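Long-range contact in aspartokinase 1, chloroplastic (Arabidopsis thaliana, PDB 2CDQ), which catalyses the ATP-dependent phosphorylation of L-aspartate to 4-phospho-L-aspartate, the first step of lysine, threonine, methionine and isoleucine synthesis: residues Leu246-Gly257 with Ile304-Pro314. Residues are numbered along the deposited sequence; the frame is centred on the assembly and turned at random.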
loop_
_atom_site.group_PDB
_atom_site.type_symbol
_atom_site.label_atom_id
_atom_site.label_comp_id
_atom_site.label_asym_id
_atom_site.label_seq_id
_atom_site.Cartn_x
_atom_site.Cartn_y
_atom_site.Cartn_z
ATOM N N LEU A 246 20.492 27.850 -17.910
ATOM C CA LEU A 246 21.035 28.768 -16.907
ATOM C C LEU A 246 21.801 28.041 -15.795
ATOM O O LEU A 246 21.731 26.813 -15.685
ATOM C CB LEU A 246 19.915 29.637 -16.334
ATOM C CG LEU A 246 19.033 30.345 -17.369
ATOM C CD1 LEU A 246 17.812 30.966 -16.721
ATOM C CD2 LEU A 246 19.817 31.398 -18.127
ATOM N N LYS A 247 22.539 28.804 -14.987
ATOM C CA LYS A 247 23.362 28.238 -13.908
ATOM C C LYS A 247 22.515 27.642 -12.783
ATOM O O LYS A 247 22.820 26.554 -12.291
ATOM C CB LYS A 247 24.311 29.286 -13.315
ATOM C CG LYS A 247 25.066 30.166 -14.316
ATOM C CD LYS A 247 25.859 31.258 -13.577
ATOM C CE LYS A 247 24.960 32.097 -12.649
ATOM N NZ LYS A 247 25.713 32.755 -11.541
ATOM N N GLU A 248 21.472 28.369 -12.371
ATOM C CA GLU A 248 20.529 27.891 -11.345
ATOM C C GLU A 248 19.116 28.467 -11.478
ATOM O O GLU A 248 18.910 29.516 -12.093
ATOM C CB GLU A 248 21.072 28.119 -9.920
ATOM C CG GLU A 248 21.073 29.565 -9.438
ATOM C CD GLU A 248 21.409 29.700 -7.954
ATOM O OE1 GLU A 248 21.976 28.760 -7.357
ATOM O OE2 GLU A 248 21.104 30.764 -7.380
ATOM N N ILE A 249 18.151 27.756 -10.896
ATOM C CA ILE A 249 16.773 28.231 -10.778
ATOM C C ILE A 249 16.508 28.564 -9.314
ATOM O O ILE A 249 16.731 27.734 -8.437
ATOM C CB ILE A 249 15.756 27.182 -11.295
ATOM C CG1 ILE A 249 16.036 26.851 -12.765
ATOM C CG2 ILE A 249 14.320 27.683 -11.136
ATOM C CD1 ILE A 249 15.799 25.400 -13.131
ATOM N N GLN A 250 16.057 29.791 -9.062
ATOM C CA GLN A 250 15.830 30.280 -7.705
ATOM C C GLN A 250 14.348 30.360 -7.390
ATOM O O GLN A 250 13.574 30.907 -8.170
ATOM C CB GLN A 250 16.451 31.665 -7.528
ATOM C CG GLN A 250 17.973 31.684 -7.465
ATOM C CD GLN A 250 18.544 33.080 -7.240
ATOM O OE1 GLN A 250 17.804 34.048 -7.009
ATOM N NE2 GLN A 250 19.871 33.188 -7.308
ATOM N N VAL A 251 13.958 29.814 -6.246
ATOM C CA VAL A 251 12.578 29.912 -5.768
ATOM C C VAL A 251 12.579 30.720 -4.473
ATOM O O VAL A 251 13.260 30.364 -3.510
ATOM C CB VAL A 251 11.941 28.508 -5.573
ATOM C CG1 VAL A 251 10.682 28.572 -4.724
ATOM C CG2 VAL A 251 11.635 27.872 -6.921
ATOM N N TRP A 252 11.826 31.815 -4.462
ATOM C CA TRP A 252 11.826 32.727 -3.318
ATOM C C TRP A 252 10.710 32.478 -2.291
ATOM O O TRP A 252 9.560 32.206 -2.646
ATOM C CB TRP A 252 11.838 34.178 -3.801
ATOM C CG TRP A 252 13.156 34.561 -4.427
ATOM C CD1 TRP A 252 13.535 34.373 -5.728
ATOM C CD2 TRP A 252 14.271 35.178 -3.773
ATOM N NE1 TRP A 252 14.814 34.836 -5.921
ATOM C CE2 TRP A 252 15.288 35.335 -4.737
ATOM C CE3 TRP A 252 14.508 35.614 -2.464
ATOM C CZ2 TRP A 252 16.523 35.909 -4.432
ATOM C CZ3 TRP A 252 15.737 36.185 -2.164
ATOM C CH2 TRP A 252 16.728 36.327 -3.144
ATOM N N LYS A 253 11.091 32.558 -1.016
ATOM C CA LYS A 253 10.185 32.387 0.121
ATOM C C LYS A 253 10.472 33.437 1.203
ATOM O O LYS A 253 11.394 34.242 1.059
ATOM C CB LYS A 253 10.324 30.978 0.710
ATOM C CG LYS A 253 9.671 29.866 -0.109
ATOM C CD LYS A 253 9.359 28.653 0.756
ATOM C CE LYS A 253 8.069 28.850 1.552
ATOM N NZ LYS A 253 7.859 27.773 2.565
ATOM N N ASP A 254 9.691 33.418 2.285
ATOM C CA ASP A 254 9.858 34.373 3.388
ATOM C C ASP A 254 10.673 33.840 4.576
ATOM O O ASP A 254 10.849 34.539 5.581
ATOM C CB ASP A 254 8.495 34.872 3.865
ATOM C CG ASP A 254 7.823 35.778 2.852
ATOM O OD1 ASP A 254 8.535 36.506 2.126
ATOM O OD2 ASP A 254 6.576 35.766 2.785
ATOM N N VAL A 255 11.176 32.614 4.444
ATOM C CA VAL A 255 11.991 31.962 5.474
ATOM C C VAL A 255 13.298 31.445 4.869
ATOM O O VAL A 255 13.460 31.453 3.648
ATOM C CB VAL A 255 11.236 30.798 6.123
ATOM C CG1 VAL A 255 10.080 31.313 6.977
ATOM C CG2 VAL A 255 10.742 29.834 5.057
ATOM N N ASP A 256 14.222 30.985 5.708
ATOM C CA ASP A 256 15.546 30.563 5.229
ATOM C C ASP A 256 15.563 29.167 4.559
ATOM O O ASP A 256 16.174 28.214 5.063
ATOM C CB ASP A 256 16.602 30.677 6.349
ATOM C CG ASP A 256 16.836 32.127 6.813
ATOM O OD1 ASP A 256 16.817 33.051 5.974
ATOM O OD2 ASP A 256 17.056 32.341 8.024
ATOM N N GLY A 257 14.885 29.067 3.416
ATOM C CA GLY A 257 14.869 27.847 2.608
ATOM C C GLY A 257 13.879 26.793 3.071
ATOM O O GLY A 257 12.727 27.100 3.404
ATOM N N ILE A 304 20.248 21.276 -13.606
ATOM C CA ILE A 304 20.380 22.635 -13.090
ATOM C C ILE A 304 19.920 22.647 -11.633
ATOM O O ILE A 304 18.767 22.296 -11.345
ATOM C CB ILE A 304 19.488 23.620 -13.880
ATOM C CG1 ILE A 304 19.653 23.425 -15.387
ATOM C CG2 ILE A 304 19.780 25.059 -13.480
ATOM C CD1 ILE A 304 18.465 23.897 -16.183
ATOM N N PRO A 305 20.815 23.047 -10.707
ATOM C CA PRO A 305 20.453 23.124 -9.286
ATOM C C PRO A 305 19.318 24.114 -9.035
ATOM O O PRO A 305 19.244 25.152 -9.699
ATOM C CB PRO A 305 21.745 23.613 -8.614
ATOM C CG PRO A 305 22.557 24.226 -9.713
ATOM C CD PRO A 305 22.215 23.447 -10.943
ATOM N N VAL A 306 18.429 23.773 -8.104
ATOM C CA VAL A 306 17.352 24.675 -7.684
ATOM C C VAL A 306 17.701 25.240 -6.309
ATOM O O VAL A 306 18.150 24.505 -5.426
ATOM C CB VAL A 306 15.965 23.970 -7.697
ATOM C CG1 VAL A 306 14.909 24.801 -6.984
ATOM C CG2 VAL A 306 15.527 23.695 -9.129
ATOM N N ARG A 307 17.527 26.551 -6.147
ATOM C CA ARG A 307 17.818 27.218 -4.878
ATOM C C ARG A 307 16.574 27.857 -4.265
ATOM O O ARG A 307 15.817 28.554 -4.951
ATOM C CB ARG A 307 18.914 28.272 -5.053
ATOM C CG ARG A 307 19.453 28.823 -3.735
ATOM C CD ARG A 307 20.531 29.862 -3.973
ATOM N NE ARG A 307 21.701 29.290 -4.633
ATOM C CZ ARG A 307 22.736 28.760 -3.991
ATOM N NH1 ARG A 307 22.760 28.728 -2.661
ATOM N NH2 ARG A 307 23.750 28.259 -4.683
ATOM N N VAL A 308 16.372 27.617 -2.973
ATOM C CA VAL A 308 15.261 28.225 -2.257
ATOM C C VAL A 308 15.814 29.305 -1.334
ATOM O O VAL A 308 16.589 29.013 -0.417
ATOM C CB VAL A 308 14.421 27.182 -1.490
ATOM C CG1 VAL A 308 13.204 27.831 -0.871
ATOM C CG2 VAL A 308 13.985 26.065 -2.423
ATOM N N LYS A 309 15.417 30.552 -1.599
ATOM C CA LYS A 309 15.980 31.727 -0.929
ATOM C C LYS A 309 14.972 32.507 -0.090
ATOM O O LYS A 309 13.756 32.426 -0.304
ATOM C CB LYS A 309 16.627 32.669 -1.947
ATOM C CG LYS A 309 17.805 32.071 -2.690
ATOM C CD LYS A 309 18.655 33.130 -3.360
ATOM C CE LYS A 309 19.708 33.680 -2.411
ATOM N NZ LYS A 309 20.676 34.560 -3.126
ATOM N N ASN A 310 15.503 33.274 0.858
ATOM C CA ASN A 310 14.704 34.108 1.744
ATOM C C ASN A 310 14.737 35.568 1.295
ATOM O O ASN A 310 15.799 36.187 1.263
ATOM C CB ASN A 310 15.232 33.984 3.178
ATOM C CG ASN A 310 14.326 34.643 4.199
ATOM O OD1 ASN A 310 13.212 35.059 3.886
ATOM N ND2 ASN A 310 14.802 34.735 5.434
ATOM N N SER A 311 13.576 36.117 0.945
ATOM C CA SER A 311 13.511 37.502 0.486
ATOM C C SER A 311 13.909 38.479 1.590
ATOM O O SER A 311 14.356 39.588 1.308
ATOM C CB SER A 311 12.150 37.853 -0.137
ATOM O OG SER A 311 11.068 37.229 0.532
ATOM N N TYR A 312 13.773 38.049 2.841
ATOM C CA TYR A 312 14.198 38.860 3.977
ATOM C C TYR A 312 15.662 38.629 4.346
ATOM O O TYR A 312 16.173 39.228 5.296
ATOM C CB TYR A 312 13.298 38.606 5.188
ATOM C CG TYR A 312 11.902 39.142 5.022
ATOM C CD1 TYR A 312 10.833 38.282 4.809
ATOM C CD2 TYR A 312 11.646 40.512 5.069
ATOM C CE1 TYR A 312 9.541 38.764 4.655
ATOM C CE2 TYR A 312 10.355 41.009 4.911
ATOM C CZ TYR A 312 9.306 40.127 4.707
ATOM O OH TYR A 312 8.018 40.598 4.555
ATOM N N ASN A 313 16.338 37.770 3.585
ATOM C CA ASN A 313 17.721 37.398 3.870
ATOM C C ASN A 313 18.441 36.996 2.576
ATOM O O ASN A 313 18.943 35.875 2.455
ATOM C CB ASN A 313 17.730 36.261 4.901
ATOM C CG ASN A 313 19.109 35.959 5.444
ATOM O OD1 ASN A 313 20.047 36.735 5.268
ATOM N ND2 ASN A 313 19.237 34.819 6.114
ATOM N N PRO A 314 18.512 37.925 1.608
ATOM C CA PRO A 314 18.801 37.552 0.223
ATOM C C PRO A 314 20.250 37.155 -0.046
ATOM O O PRO A 314 20.528 36.464 -1.024
ATOM C CB PRO A 314 18.446 38.816 -0.557
ATOM C CG PRO A 314 18.639 39.919 0.401
ATOM C CD PRO A 314 18.359 39.380 1.770
#
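One carboxylate oxygen, Asp256 OD1, takes two asparagine amides from opposite faces of its plane: Asn310 ND2 at 2.7 Å and Asn313 ND2 at 3.0 Å. These bonds lie at the C-terminal ends of two neighbouring parallel strands, 248-253 and 306-310, in the central sheet of the amino acid kinase domain. Asp256 sits in the loop after 248-253, Asn313 in the turn after 306-310. Helices 277-287 and 293-302 lie in the chain between the strands. Strand 29-33, which carries the probable ATP-binding Lys32, pairs with the other edge of 248-253, and strand 319-322 runs antiparallel beyond 306-310. A regular parallel ladder runs from Ile249 N to Lys253 O, which ends it by accepting both the N and OG of Ser311. On one face of the sheet, Ile249, Val251, Val306 and Val308 form an apolar layer. The other face carries Trp252, whose six-membered ring has Lys309 CB over it, 3.6 Å from the centroid, a CH-pi contact. Phe33 stacks on the same indole. A turn in the side chain at chi3 (87°) brings Lys309 NZ to Pro314 O, 2.8 Å away. Further along this face, the carboxylate of Glu248 bridges two side chains. Glu248 OE2 accepts a hydrogen bond from Gln250 NE2 at 2.7 Å. Glu248 OE1 is held in a salt bridge by Arg307 NE, 2.8 Å away, close to the guanidinium plane and on the syn lone pair of OE1.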